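Local coordinates for protein chitinase (Chromobacterium violaceum, PDB 4TXG) that probably binds chitin and hydrolyses its glycosidic linkages, as expected of a family 18 glycoside hydrolase with a carbohydrate-binding module, at residues W403-G408 with L422-V427; G474-W479 with Q556-G561; V499-I504 with M522-N527; P566-A571 with V575-E580. All blocks are in the same frame, centred on the assembly; numbering follows the deposited sequence.

Contact 1: residues W403-G408 with L422-V427; sequences WNRFVG and LAFWNV
R405 drives a guanidinium nitrogen straight at the middle of the F424 ring, a cation-pi contact made end-on and not by flat stacking. NH2 stands 3.1 Å above the ring plane, over its centre, and R405 CZ is 4.5 Å from the centroid of the F424 ring. The two planes are nearly perpendicular, at 88°, so the edge of the guanidinium meets the face of the phenyl. Arginine suits the place because its chain, extended from CG to NE, carries the charge from the loop to the helix. F424 has CG anti to its backbone N (chi1 -174°), which swings the ring off the helix to receive it.

F406 completes a small cluster. Its CZ lies 3.9 Å from F424 CB, and the two rings meet obliquely, with centroids 5.8 Å apart. R405 CG lies above the centre of the F406 ring, so the arginine packs on both phenylalanines. F406 also touches A420 and E421 of the helix. N404 braces the loop, its OD1 accepting from F406 N at 3.1 Å. The contact thus joins an Asx turn, in the loop that follows barrel strand 391-395, to the end of helix 420-424, which N426, at positive phi, closes as the C-prime residue of a Schellman motif.

Contact 2: residues G474-W479 with Q556-G561; sequences GSNGLW and QRNYNG
A small polar surface contact joins a tight turn at N476 to N558 and its neighbours on 556-560, an outermost strand of the four-stranded antiparallel sheet. Its one hydrogen bond across runs from N476 ND2 to N558 OD1 at 2.6 Å. N476 CG is anti to its carbonyl carbon (chi1 -76°), which turns the amide toward N558; the two amide planes stand 77° apart. The other end of the N558 amide is held within its own strand: ND2 gives to Q556 O and to Q556 OE1, both at 3.1 Å, which fixes the flip of the amide and presents OD1 to N476. Further along, L478 CD2 lies 3.9 Å from N560 ND2, while N560 OD1 takes the N-H of L563. Asparagine tolerates the left-handed backbone of N476, and G477 follows where a CB would jam against the preceding carbonyl. S475 and L478 close the turn with two backbone hydrogen bonds, each 3.1 Å between N and O. What results is a type I' beta turn laid against an edge strand through an asparagine pair.

Contact 3: residues V499-I504 with M522-N527; sequences VGIDNI and MWHAKN
H524, I501 and I504 form the tight part of this buried contact. H524 NE2 donates to I501 O at 2.7 Å, in the carbonyl plane and only 6° out of the imidazole plane, with an N-H...O angle of 154°. H524 CG is anti to its backbone N (chi1 -177°), which sends the ring outward from the helix to meet the carbonyl. The other nitrogen, ND1, is hydrogen-bonded to Y536 OH, so both ring nitrogens are engaged and the rotation of the imidazole is set. Histidine suits a place where a flat group must have polar partners at its edge and apolar cover on its face.

That cover comes from I504, whose CD1 lies 3.9 Å from the centroid of the H524 ring in a CH-pi contact; its CG2 is 3.5 Å from H524 NE2. I501 CG1 adds an ordinary van der Waals contact, 3.8 Å from H524 NE2.

Packing is looser toward W523, where I504 CD1 comes no nearer than 4.4 Å to W523 CZ3. The indole is placed chiefly by other partners, its NE1 bonding to A606 O. K526, partly exposed, lies on a part of the helix that does not meet the turn and is paired with E529 and D581. A histidine of helix 522-530 thus holds the carbonyl of a short 3-10 turn in the insertion between barrel strands 457-462 and 599-603.

Contact 4: residues P566-A571 with V575-E580; sequences PWLWNA and VFLSTE
L568 and L577 exchange a pair of backbone hydrogen bonds, each 2.9 Å from N to O. N570 and V575 form the second hydrogen-bonded pair, and beyond the strand T579 N gives to P566 O at 3.1 Å, from above the carbonyl plane.

Aromatic packing occupies the face that carries W567, W569 and F576. W567 CG lies between its backbone N and carbonyl carbon (chi1 69°), which lays the flat indole over F576 in an offset stack, five-membered ring to phenyl, planes only 23° apart. W567 NE1 is hydrogen-bonded to N476 O. W569 meets F576 edge-on, its CE3 4.0 Å from F576 CB, which lies near the indole plane.

The reverse face is mostly aliphatic, with L568, L577 and V575 beside N570, whose ND2 is hydrogen-bonded to T552 O. Both leucines also touch helix 522-530.

Water bridges the end of the pairing, donating to P566 O at 2.8 Å and bonding S578 OG, which also accepts a hydrogen bond from N410 N. This is a beta hairpin at the heart of the insertion sheet.

In the fold
Contacts 2 and 4 share the four-stranded sheet, their centres about 7 Å apart: strand 556-560 pairs with 565-570, N558 N reaching W567 O at 2.8 Å. Contact 3 lies about 10 Å from contact 4, centre to centre, where helix 522-530 packs on the face that carries L568 and L577; A525 O is 3.5 Å from L568 CD1. On the aromatic face V407 of contact 1 wedges in, its CG1 3.4 Å from F576 CG and also touching the turn of contact 2. The sheet and helix lie between the seventh and eighth barrel strands, consistent with the insertion domain that deepens the substrate groove in many GH18 chitinases. A bound cesium ion sits about 5 Å from the Q556 side chain.

Contact 1: residues W403-G408 with L422-V427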
loop_
_atom_site.group_PDB
_atom_site.type_symbol
_atom_site.label_atom_id
_atom_site.label_comp_id
_atom_site.label_asym_id
_atom_site.label_seq_id
_atom_site.Cartn_x
_atom_site.Cartn_y
_atom_site.Cartn_z
ATOM N N TRP A 403 9.798 8.768 14.710
ATOM C CA TRP A 403 10.391 9.794 13.850
ATOM C C TRP A 403 9.823 11.179 14.195
ATOM O O TRP A 403 10.418 12.203 13.851
ATOM C CB TRP A 403 10.157 9.464 12.371
ATOM C CG TRP A 403 8.755 9.021 12.070
ATOM C CD1 TRP A 403 7.698 9.817 11.750
ATOM C CD2 TRP A 403 8.257 7.674 12.066
ATOM N NE1 TRP A 403 6.574 9.054 11.544
ATOM C CE2 TRP A 403 6.892 7.737 11.730
ATOM C CE3 TRP A 403 8.837 6.423 12.307
ATOM C CZ2 TRP A 403 6.096 6.599 11.630
ATOM C CZ3 TRP A 403 8.041 5.292 12.211
ATOM C CH2 TRP A 403 6.687 5.388 11.876
ATOM N N ASN A 404 8.683 11.219 14.878
ATOM C CA ASN A 404 8.242 12.482 15.474
ATOM C C ASN A 404 7.636 12.284 16.858
ATOM O O ASN A 404 7.564 11.168 17.367
ATOM C CB ASN A 404 7.273 13.229 14.545
ATOM C CG ASN A 404 5.961 12.495 14.323
ATOM O OD1 ASN A 404 5.317 12.050 15.264
ATOM N ND2 ASN A 404 5.556 12.382 13.059
ATOM N N ARG A 405 7.203 13.382 17.463
ATOM C CA ARG A 405 6.858 13.391 18.874
ATOM C C ARG A 405 5.420 12.977 19.192
ATOM O O ARG A 405 5.061 12.873 20.362
ATOM C CB ARG A 405 7.090 14.790 19.441
ATOM C CG ARG A 405 6.051 15.815 18.960
ATOM C CD ARG A 405 6.472 17.225 19.369
ATOM N NE ARG A 405 5.508 18.241 18.945
ATOM C CZ ARG A 405 5.521 18.816 17.746
ATOM N NH1 ARG A 405 6.426 18.466 16.841
ATOM N NH2 ARG A 405 4.617 19.738 17.443
ATOM N N PHE A 406 4.595 12.762 18.173
ATOM C CA PHE A 406 3.174 12.533 18.411
ATOM C C PHE A 406 2.898 11.068 18.728
ATOM O O PHE A 406 2.939 10.210 17.853
ATOM C CB PHE A 406 2.354 12.999 17.206
ATOM C CG PHE A 406 2.517 14.459 16.904
ATOM C CD1 PHE A 406 1.956 15.417 17.737
ATOM C CD2 PHE A 406 3.240 14.876 15.799
ATOM C CE1 PHE A 406 2.113 16.769 17.462
ATOM C CE2 PHE A 406 3.396 16.228 15.523
ATOM C CZ PHE A 406 2.835 17.165 16.360
ATOM N N VAL A 407 2.633 10.798 20.002
ATOM C CA VAL A 407 2.464 9.435 20.481
ATOM C C VAL A 407 1.065 8.914 20.173
ATOM O O VAL A 407 0.074 9.504 20.593
ATOM C CB VAL A 407 2.714 9.351 21.992
ATOM C CG1 VAL A 407 2.567 7.913 22.466
ATOM C CG2 VAL A 407 4.102 9.913 22.339
ATOM N N GLY A 408 0.978 7.792 19.466
ATOM C CA GLY A 408 -0.322 7.283 19.084
ATOM C C GLY A 408 -0.236 5.981 18.315
ATOM O O GLY A 408 0.863 5.466 18.096
ATOM N N LEU A 422 -2.813 15.765 13.875
ATOM C CA LEU A 422 -3.827 16.494 13.119
ATOM C C LEU A 422 -4.287 17.744 13.866
ATOM O O LEU A 422 -4.499 18.787 13.252
ATOM C CB LEU A 422 -5.020 15.580 12.806
ATOM C CG LEU A 422 -4.678 14.418 11.870
ATOM C CD1 LEU A 422 -5.953 13.679 11.450
ATOM C CD2 LEU A 422 -3.930 14.912 10.653
ATOM N N ALA A 423 -4.421 17.650 15.187
ATOM C CA ALA A 423 -4.805 18.809 15.983
ATOM C C ALA A 423 -3.726 19.891 15.911
ATOM O O ALA A 423 -4.029 21.085 15.813
ATOM C CB ALA A 423 -5.065 18.406 17.434
ATOM N N PHE A 424 -2.468 19.475 15.938
ATOM C CA PHE A 424 -1.376 20.443 15.923
ATOM C C PHE A 424 -1.357 21.231 14.612
ATOM O O PHE A 424 -0.995 22.416 14.598
ATOM C CB PHE A 424 -0.037 19.744 16.140
ATOM C CG PHE A 424 1.121 20.692 16.271
ATOM C CD1 PHE A 424 1.272 21.451 17.415
ATOM C CD2 PHE A 424 2.056 20.810 15.258
ATOM C CE1 PHE A 424 2.338 22.324 17.546
ATOM C CE2 PHE A 424 3.126 21.689 15.386
ATOM C CZ PHE A 424 3.258 22.436 16.529
ATOM N N TRP A 425 -1.759 20.582 13.520
ATOM C CA TRP A 425 -1.785 21.250 12.212
ATOM C C TRP A 425 -3.128 21.903 11.897
ATOM O O TRP A 425 -3.336 22.361 10.770
ATOM C CB TRP A 425 -1.448 20.275 11.080
ATOM C CG TRP A 425 -0.150 19.545 11.221
ATOM C CD1 TRP A 425 0.035 18.194 11.136
ATOM C CD2 TRP A 425 1.144 20.111 11.479
ATOM N NE1 TRP A 425 1.360 17.886 11.321
ATOM C CE2 TRP A 425 2.061 19.041 11.535
ATOM C CE3 TRP A 425 1.617 21.412 11.666
ATOM C CZ2 TRP A 425 3.418 19.236 11.773
ATOM C CZ3 TRP A 425 2.967 21.604 11.897
ATOM C CH2 TRP A 425 3.852 20.520 11.953
ATOM N N ASN A 426 -4.026 21.920 12.882
ATOM C CA ASN A 426 -5.335 22.575 12.790
ATOM C C ASN A 426 -6.288 21.914 11.794
ATOM O O ASN A 426 -7.187 22.560 11.260
ATOM C CB ASN A 426 -5.175 24.057 12.418
ATOM C CG ASN A 426 -6.344 24.899 12.871
ATOM O OD1 ASN A 426 -6.814 24.762 13.995
ATOM N ND2 ASN A 426 -6.821 25.781 11.994
ATOM N N VAL A 427 -6.094 20.622 11.562
ATOM C CA VAL A 427 -6.904 19.894 10.590
ATOM C C VAL A 427 -8.375 19.772 11.002
ATOM O O VAL A 427 -9.270 19.934 10.170
ATOM C CB VAL A 427 -6.292 18.495 10.350
ATOM C CG1 VAL A 427 -7.259 17.579 9.610
ATOM C CG2 VAL A 427 -4.970 18.634 9.577
#

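Contact 2: residues G474-W479 with Q556-G561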
loop_
_atom_site.group_PDB
_atom_site.type_symbol
_atom_site.label_atom_id
_atom_site.label_comp_id
_atom_site.label_asym_id
_atom_site.label_seq_id
_atom_site.Cartn_x
_atom_site.Cartn_y
_atom_site.Cartn_z
ATOM N N GLY A 474 -1.295 13.240 27.198
ATOM C CA GLY A 474 -2.122 12.129 26.770
ATOM C C GLY A 474 -2.871 11.420 27.887
ATOM O O GLY A 474 -2.984 11.924 29.007
ATOM N N SER A 475 -3.389 10.240 27.561
ATOM C CA SER A 475 -4.127 9.408 28.507
ATOM C C SER A 475 -3.612 7.975 28.392
ATOM O O SER A 475 -3.815 7.321 27.371
ATOM C CB SER A 475 -5.628 9.475 28.227
ATOM O OG SER A 475 -6.362 8.754 29.203
ATOM N N ASN A 476 -2.936 7.496 29.435
ATOM C CA ASN A 476 -2.112 6.293 29.317
ATOM C C ASN A 476 -1.208 6.380 28.081
ATOM O O ASN A 476 -1.032 5.406 27.347
ATOM C CB ASN A 476 -2.983 5.026 29.272
ATOM C CG ASN A 476 -3.536 4.651 30.639
ATOM O OD1 ASN A 476 -3.078 5.150 31.662
ATOM N ND2 ASN A 476 -4.512 3.752 30.663
ATOM N N GLY A 477 -0.638 7.565 27.864
ATOM C CA GLY A 477 0.270 7.800 26.753
ATOM C C GLY A 477 -0.380 8.175 25.431
ATOM O O GLY A 477 0.265 8.777 24.565
ATOM N N LEU A 478 -1.646 7.814 25.256
ATOM C CA LEU A 478 -2.321 8.031 23.974
ATOM C C LEU A 478 -2.492 9.515 23.677
ATOM O O LEU A 478 -3.064 10.245 24.478
ATOM C CB LEU A 478 -3.690 7.346 23.954
ATOM C CG LEU A 478 -4.477 7.494 22.648
ATOM C CD1 LEU A 478 -3.798 6.705 21.523
ATOM C CD2 LEU A 478 -5.914 7.020 22.843
ATOM N N TRP A 479 -1.997 9.933 22.512
ATOM C CA TRP A 479 -2.011 11.327 22.063
ATOM C C TRP A 479 -1.177 12.212 22.981
ATOM O O TRP A 479 -1.394 13.423 23.067
ATOM C CB TRP A 479 -3.442 11.879 21.945
ATOM C CG TRP A 479 -4.356 11.068 21.046
ATOM C CD1 TRP A 479 -5.649 10.707 21.317
ATOM C CD2 TRP A 479 -4.052 10.516 19.750
ATOM N NE1 TRP A 479 -6.164 9.974 20.279
ATOM C CE2 TRP A 479 -5.210 9.846 19.301
ATOM C CE3 TRP A 479 -2.918 10.525 18.925
ATOM C CZ2 TRP A 479 -5.267 9.189 18.073
ATOM C CZ3 TRP A 479 -2.982 9.867 17.696
ATOM C CH2 TRP A 479 -4.150 9.213 17.287
ATOM N N GLN A 556 1.012 -2.381 30.840
ATOM C CA GLN A 556 -0.436 -2.563 30.899
ATOM C C GLN A 556 -1.061 -2.466 29.514
ATOM O O GLN A 556 -0.869 -1.474 28.811
ATOM C CB GLN A 556 -1.064 -1.522 31.827
ATOM C CG GLN A 556 -2.577 -1.506 31.794
ATOM C CD GLN A 556 -3.155 -0.218 32.354
ATOM O OE1 GLN A 556 -2.841 0.880 31.877
ATOM N NE2 GLN A 556 -4.000 -0.343 33.373
ATOM N N ARG A 557 -1.816 -3.485 29.115
ATOM C CA ARG A 557 -2.490 -3.414 27.820
ATOM C C ARG A 557 -3.708 -2.506 27.891
ATOM O O ARG A 557 -4.522 -2.595 28.815
ATOM C CB ARG A 557 -2.904 -4.804 27.330
ATOM C CG ARG A 557 -3.589 -4.787 25.957
ATOM C CD ARG A 557 -3.955 -6.192 25.515
ATOM N NE ARG A 557 -4.639 -6.204 24.223
ATOM C CZ ARG A 557 -5.930 -5.924 24.058
ATOM N NH1 ARG A 557 -6.690 -5.588 25.101
ATOM N NH2 ARG A 557 -6.461 -5.975 22.846
ATOM N N ASN A 558 -3.801 -1.620 26.906
ATOM C CA ASN A 558 -4.921 -0.713 26.739
ATOM C C ASN A 558 -5.574 -0.986 25.403
ATOM O O ASN A 558 -4.926 -1.484 24.490
ATOM C CB ASN A 558 -4.456 0.742 26.792
ATOM C CG ASN A 558 -4.150 1.207 28.193
ATOM O OD1 ASN A 558 -4.900 1.996 28.768
ATOM N ND2 ASN A 558 -3.054 0.714 28.758
ATOM N N TYR A 559 -6.852 -0.660 25.276
ATOM C CA TYR A 559 -7.498 -0.787 23.974
ATOM C C TYR A 559 -8.471 0.353 23.778
ATOM O O TYR A 559 -9.202 0.726 24.698
ATOM C CB TYR A 559 -8.229 -2.128 23.835
ATOM C CG TYR A 559 -8.640 -2.438 22.404
ATOM C CD1 TYR A 559 -7.741 -3.016 21.523
ATOM C CD2 TYR A 559 -9.919 -2.151 21.939
ATOM C CE1 TYR A 559 -8.091 -3.304 20.209
ATOM C CE2 TYR A 559 -10.282 -2.432 20.615
ATOM C CZ TYR A 559 -9.362 -3.013 19.764
ATOM O OH TYR A 559 -9.694 -3.309 18.460
ATOM N N ASN A 560 -8.479 0.907 22.574
ATOM C CA ASN A 560 -9.428 1.946 22.226
ATOM C C ASN A 560 -10.255 1.482 21.026
ATOM O O ASN A 560 -9.731 1.359 19.921
ATOM C CB ASN A 560 -8.676 3.254 21.932
ATOM C CG ASN A 560 -9.599 4.416 21.630
ATOM O OD1 ASN A 560 -10.413 4.356 20.717
ATOM N ND2 ASN A 560 -9.460 5.493 22.396
ATOM N N GLY A 561 -11.542 1.211 21.250
ATOM C CA GLY A 561 -12.401 0.687 20.194
ATOM C C GLY A 561 -12.751 1.698 19.111
ATOM O O GLY A 561 -13.095 1.319 17.990
#

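Contact 3: residues V499-I504 with M522-N527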
loop_
_atom_site.group_PDB
_atom_site.type_symbol
_atom_site.label_atom_id
_atom_site.label_comp_id
_atom_site.label_asym_id
_atom_site.label_seq_id
_atom_site.Cartn_x
_atom_site.Cartn_y
_atom_site.Cartn_z
ATOM N N VAL A 499 13.797 2.068 23.723
ATOM C CA VAL A 499 15.095 1.434 23.521
ATOM C C VAL A 499 15.223 0.117 24.274
ATOM O O VAL A 499 14.365 -0.237 25.077
ATOM C CB VAL A 499 16.258 2.372 23.969
ATOM C CG1 VAL A 499 16.318 3.651 23.104
ATOM C CG2 VAL A 499 16.133 2.721 25.454
ATOM N N GLY A 500 16.302 -0.608 23.992
ATOM C CA GLY A 500 16.654 -1.796 24.757
ATOM C C GLY A 500 15.627 -2.908 24.645
ATOM O O GLY A 500 15.315 -3.360 23.545
ATOM N N ILE A 501 15.093 -3.337 25.786
ATOM C CA ILE A 501 14.110 -4.424 25.808
ATOM C C ILE A 501 12.816 -3.993 25.117
ATOM O O ILE A 501 11.994 -4.831 24.732
ATOM C CB ILE A 501 13.812 -4.879 27.257
ATOM C CG1 ILE A 501 13.092 -6.235 27.268
ATOM C CG2 ILE A 501 13.032 -3.801 28.011
ATOM C CD1 ILE A 501 12.960 -6.857 28.655
ATOM N N ASP A 502 12.654 -2.680 24.934
ATOM C CA ASP A 502 11.492 -2.127 24.229
ATOM C C ASP A 502 11.720 -1.933 22.725
ATOM O O ASP A 502 10.889 -1.323 22.047
ATOM C CB ASP A 502 11.104 -0.777 24.835
ATOM C CG ASP A 502 10.689 -0.882 26.279
ATOM O OD1 ASP A 502 10.047 -1.896 26.641
ATOM O OD2 ASP A 502 11.005 0.054 27.052
ATOM N N ASN A 503 12.824 -2.454 22.196
ATOM C CA ASN A 503 13.237 -2.112 20.839
ATOM C C ASN A 503 14.087 -3.226 20.208
ATOM O O ASN A 503 15.100 -2.960 19.570
ATOM C CB ASN A 503 14.009 -0.780 20.883
ATOM C CG ASN A 503 14.282 -0.186 19.507
ATOM O OD1 ASN A 503 13.453 -0.245 18.600
ATOM N ND2 ASN A 503 15.467 0.398 19.353
ATOM N N ILE A 504 13.673 -4.480 20.386
ATOM C CA ILE A 504 14.574 -5.589 20.066
ATOM C C ILE A 504 14.764 -5.827 18.570
ATOM O O ILE A 504 15.718 -6.485 18.170
ATOM C CB ILE A 504 14.113 -6.913 20.733
ATOM C CG1 ILE A 504 12.920 -7.548 20.010
ATOM C CG2 ILE A 504 13.821 -6.685 22.212
ATOM C CD1 ILE A 504 12.637 -8.997 20.486
ATOM N N MET A 522 5.458 -8.874 17.405
ATOM C CA MET A 522 4.339 -8.921 18.342
ATOM C C MET A 522 4.494 -10.028 19.397
ATOM O O MET A 522 3.931 -9.913 20.494
ATOM C CB MET A 522 3.005 -9.064 17.591
ATOM C CG MET A 522 2.355 -7.701 17.248
ATOM S SD MET A 522 2.237 -6.602 18.682
ATOM C CE MET A 522 1.274 -7.615 19.795
ATOM N N TRP A 523 5.262 -11.084 19.112
ATOM C CA TRP A 523 5.497 -12.064 20.179
ATOM C C TRP A 523 6.247 -11.432 21.346
ATOM O O TRP A 523 5.987 -11.757 22.509
ATOM C CB TRP A 523 6.266 -13.313 19.707
ATOM C CG TRP A 523 7.245 -13.178 18.549
ATOM C CD1 TRP A 523 6.942 -13.227 17.211
ATOM C CD2 TRP A 523 8.680 -13.083 18.627
ATOM N NE1 TRP A 523 8.089 -13.130 16.463
ATOM C CE2 TRP A 523 9.168 -13.036 17.302
ATOM C CE3 TRP A 523 9.593 -13.003 19.685
ATOM C CZ2 TRP A 523 10.531 -12.916 17.006
ATOM C CZ3 TRP A 523 10.946 -12.892 19.393
ATOM C CH2 TRP A 523 11.402 -12.845 18.062
ATOM N N HIS A 524 7.168 -10.518 21.056
ATOM C CA HIS A 524 7.893 -9.896 22.149
ATOM C C HIS A 524 6.965 -8.963 22.929
ATOM O O HIS A 524 7.008 -8.941 24.156
ATOM C CB HIS A 524 9.133 -9.141 21.653
ATOM C CG HIS A 524 9.943 -8.551 22.770
ATOM N ND1 HIS A 524 10.465 -9.315 23.784
ATOM C CD2 HIS A 524 10.283 -7.267 23.043
ATOM C CE1 HIS A 524 11.113 -8.529 24.637
ATOM N NE2 HIS A 524 11.005 -7.285 24.212
ATOM N N ALA A 525 6.102 -8.226 22.228
ATOM C CA ALA A 525 5.116 -7.381 22.900
ATOM C C ALA A 525 4.166 -8.206 23.777
ATOM O O ALA A 525 3.743 -7.754 24.840
ATOM C CB ALA A 525 4.324 -6.572 21.873
ATOM N N LYS A 526 3.831 -9.411 23.329
ATOM C CA LYS A 526 2.977 -10.294 24.121
ATOM C C LYS A 526 3.706 -10.784 25.376
ATOM O O LYS A 526 3.090 -10.925 26.438
ATOM C CB LYS A 526 2.481 -11.472 23.267
ATOM C CG LYS A 526 1.356 -11.073 22.297
ATOM C CD LYS A 526 0.069 -10.847 23.087
ATOM C CE LYS A 526 -0.878 -9.844 22.445
ATOM N NZ LYS A 526 -2.044 -9.552 23.363
ATOM N N ASN A 527 5.006 -11.043 25.268
ATOM C CA ASN A 527 5.789 -11.385 26.456
ATOM C C ASN A 527 5.895 -10.212 27.436
ATOM O O ASN A 527 5.780 -10.402 28.646
ATOM C CB ASN A 527 7.185 -11.876 26.065
ATOM C CG ASN A 527 7.165 -13.311 25.552
ATOM O OD1 ASN A 527 6.317 -14.111 25.958
ATOM N ND2 ASN A 527 8.099 -13.643 24.663
#

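Contact 4: residues P566-A571 with V575-E580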
loop_
_atom_site.group_PDB
_atom_site.type_symbol
_atom_site.label_atom_id
_atom_site.label_comp_id
_atom_site.label_asym_id
_atom_site.label_seq_id
_atom_site.Cartn_x
_atom_site.Cartn_y
_atom_site.Cartn_z
ATOM N N PRO A 566 -4.828 -1.385 20.073
ATOM C CA PRO A 566 -4.258 -1.779 21.359
ATOM C C PRO A 566 -2.887 -1.147 21.556
ATOM O O PRO A 566 -2.208 -0.809 20.585
ATOM C CB PRO A 566 -4.144 -3.305 21.242
ATOM C CG PRO A 566 -3.924 -3.550 19.748
ATOM C CD PRO A 566 -4.470 -2.327 18.996
ATOM N N TRP A 567 -2.481 -0.999 22.810
ATOM C CA TRP A 567 -1.123 -0.603 23.110
ATOM C C TRP A 567 -0.727 -1.036 24.500
ATOM O O TRP A 567 -1.561 -1.458 25.307
ATOM C CB TRP A 567 -0.932 0.907 22.969
ATOM C CG TRP A 567 -1.620 1.796 23.986
ATOM C CD1 TRP A 567 -1.068 2.349 25.111
ATOM C CD2 TRP A 567 -2.965 2.292 23.921
ATOM N NE1 TRP A 567 -1.992 3.144 25.754
ATOM C CE2 TRP A 567 -3.165 3.136 25.030
ATOM C CE3 TRP A 567 -4.027 2.100 23.024
ATOM C CZ2 TRP A 567 -4.377 3.776 25.284
ATOM C CZ3 TRP A 567 -5.235 2.739 23.271
ATOM C CH2 TRP A 567 -5.400 3.569 24.389
ATOM N N LEU A 568 0.568 -0.940 24.752
ATOM C CA LEU A 568 1.097 -1.158 26.084
ATOM C C LEU A 568 1.526 0.174 26.660
ATOM O O LEU A 568 2.217 0.943 25.996
ATOM C CB LEU A 568 2.283 -2.116 26.041
ATOM C CG LEU A 568 1.990 -3.509 25.501
ATOM C CD1 LEU A 568 3.286 -4.294 25.431
ATOM C CD2 LEU A 568 0.968 -4.200 26.402
ATOM N N TRP A 569 1.117 0.436 27.892
ATOM C CA TRP A 569 1.565 1.620 28.605
ATOM C C TRP A 569 2.302 1.189 29.855
ATOM O O TRP A 569 1.744 0.501 30.713
ATOM C CB TRP A 569 0.378 2.528 28.945
ATOM C CG TRP A 569 0.705 3.702 29.814
ATOM C CD1 TRP A 569 0.245 3.941 31.087
ATOM C CD2 TRP A 569 1.558 4.805 29.483
ATOM N NE1 TRP A 569 0.756 5.131 31.560
ATOM C CE2 TRP A 569 1.566 5.685 30.589
ATOM C CE3 TRP A 569 2.313 5.145 28.350
ATOM C CZ2 TRP A 569 2.306 6.870 30.609
ATOM C CZ3 TRP A 569 3.048 6.324 28.366
ATOM C CH2 TRP A 569 3.034 7.175 29.486
ATOM N N ASN A 570 3.570 1.578 29.938
ATOM C CA ASN A 570 4.375 1.346 31.126
ATOM C C ASN A 570 4.531 2.664 31.872
ATOM O O ASN A 570 5.366 3.492 31.515
ATOM C CB ASN A 570 5.737 0.756 30.744
ATOM C CG ASN A 570 6.534 0.285 31.945
ATOM O OD1 ASN A 570 6.601 0.961 32.971
ATOM N ND2 ASN A 570 7.151 -0.887 31.818
ATOM N N ALA A 571 3.708 2.863 32.898
ATOM C CA ALA A 571 3.665 4.136 33.613
ATOM C C ALA A 571 4.982 4.451 34.305
ATOM O O ALA A 571 5.368 5.616 34.424
ATOM C CB ALA A 571 2.533 4.128 34.628
ATOM N N VAL A 575 6.570 4.582 28.954
ATOM C CA VAL A 575 6.761 3.971 27.637
ATOM C C VAL A 575 5.418 3.559 27.027
ATOM O O VAL A 575 4.606 2.902 27.671
ATOM C CB VAL A 575 7.698 2.736 27.707
ATOM C CG1 VAL A 575 7.585 1.873 26.422
ATOM C CG2 VAL A 575 9.133 3.170 27.935
ATOM N N PHE A 576 5.195 3.992 25.789
ATOM C CA PHE A 576 4.009 3.665 24.997
ATOM C C PHE A 576 4.453 2.802 23.826
ATOM O O PHE A 576 5.259 3.253 23.010
ATOM C CB PHE A 576 3.337 4.960 24.499
ATOM C CG PHE A 576 2.115 4.757 23.623
ATOM C CD1 PHE A 576 2.233 4.397 22.283
ATOM C CD2 PHE A 576 0.846 5.016 24.126
ATOM C CE1 PHE A 576 1.102 4.246 21.482
ATOM C CE2 PHE A 576 -0.283 4.880 23.319
ATOM C CZ PHE A 576 -0.154 4.489 22.010
ATOM N N LEU A 577 3.939 1.578 23.732
ATOM C CA LEU A 577 4.238 0.720 22.587
ATOM C C LEU A 577 2.958 0.430 21.834
ATOM O O LEU A 577 2.047 -0.176 22.385
ATOM C CB LEU A 577 4.893 -0.598 23.028
ATOM C CG LEU A 577 6.254 -0.483 23.715
ATOM C CD1 LEU A 577 6.701 -1.838 24.233
ATOM C CD2 LEU A 577 7.277 0.075 22.745
ATOM N N SER A 578 2.871 0.877 20.582
ATOM C CA SER A 578 1.690 0.577 19.783
ATOM C C SER A 578 1.725 -0.867 19.307
ATOM O O SER A 578 2.703 -1.299 18.702
ATOM C CB SER A 578 1.594 1.519 18.576
ATOM O OG SER A 578 0.548 1.096 17.725
ATOM N N THR A 579 0.658 -1.610 19.573
ATOM C CA THR A 579 0.632 -3.023 19.226
ATOM C C THR A 579 -0.501 -3.357 18.255
ATOM O O THR A 579 -1.286 -2.493 17.858
ATOM C CB THR A 579 0.503 -3.906 20.491
ATOM O OG1 THR A 579 -0.692 -3.558 21.202
ATOM C CG2 THR A 579 1.710 -3.701 21.414
ATOM N N GLU A 580 -0.557 -4.620 17.857
ATOM C CA GLU A 580 -1.619 -5.131 17.002
ATOM C C GLU A 580 -1.843 -6.557 17.468
ATOM O O GLU A 580 -0.899 -7.350 17.502
ATOM C CB GLU A 580 -1.213 -5.071 15.521
ATOM C CG GLU A 580 -2.306 -5.462 14.528
ATOM C CD GLU A 580 -3.267 -4.318 14.226
ATOM O OE1 GLU A 580 -3.910 -3.797 15.160
ATOM O OE2 GLU A 580 -3.376 -3.927 13.050
HETATM O O HOH W 1 -2.026 0.880 18.422
#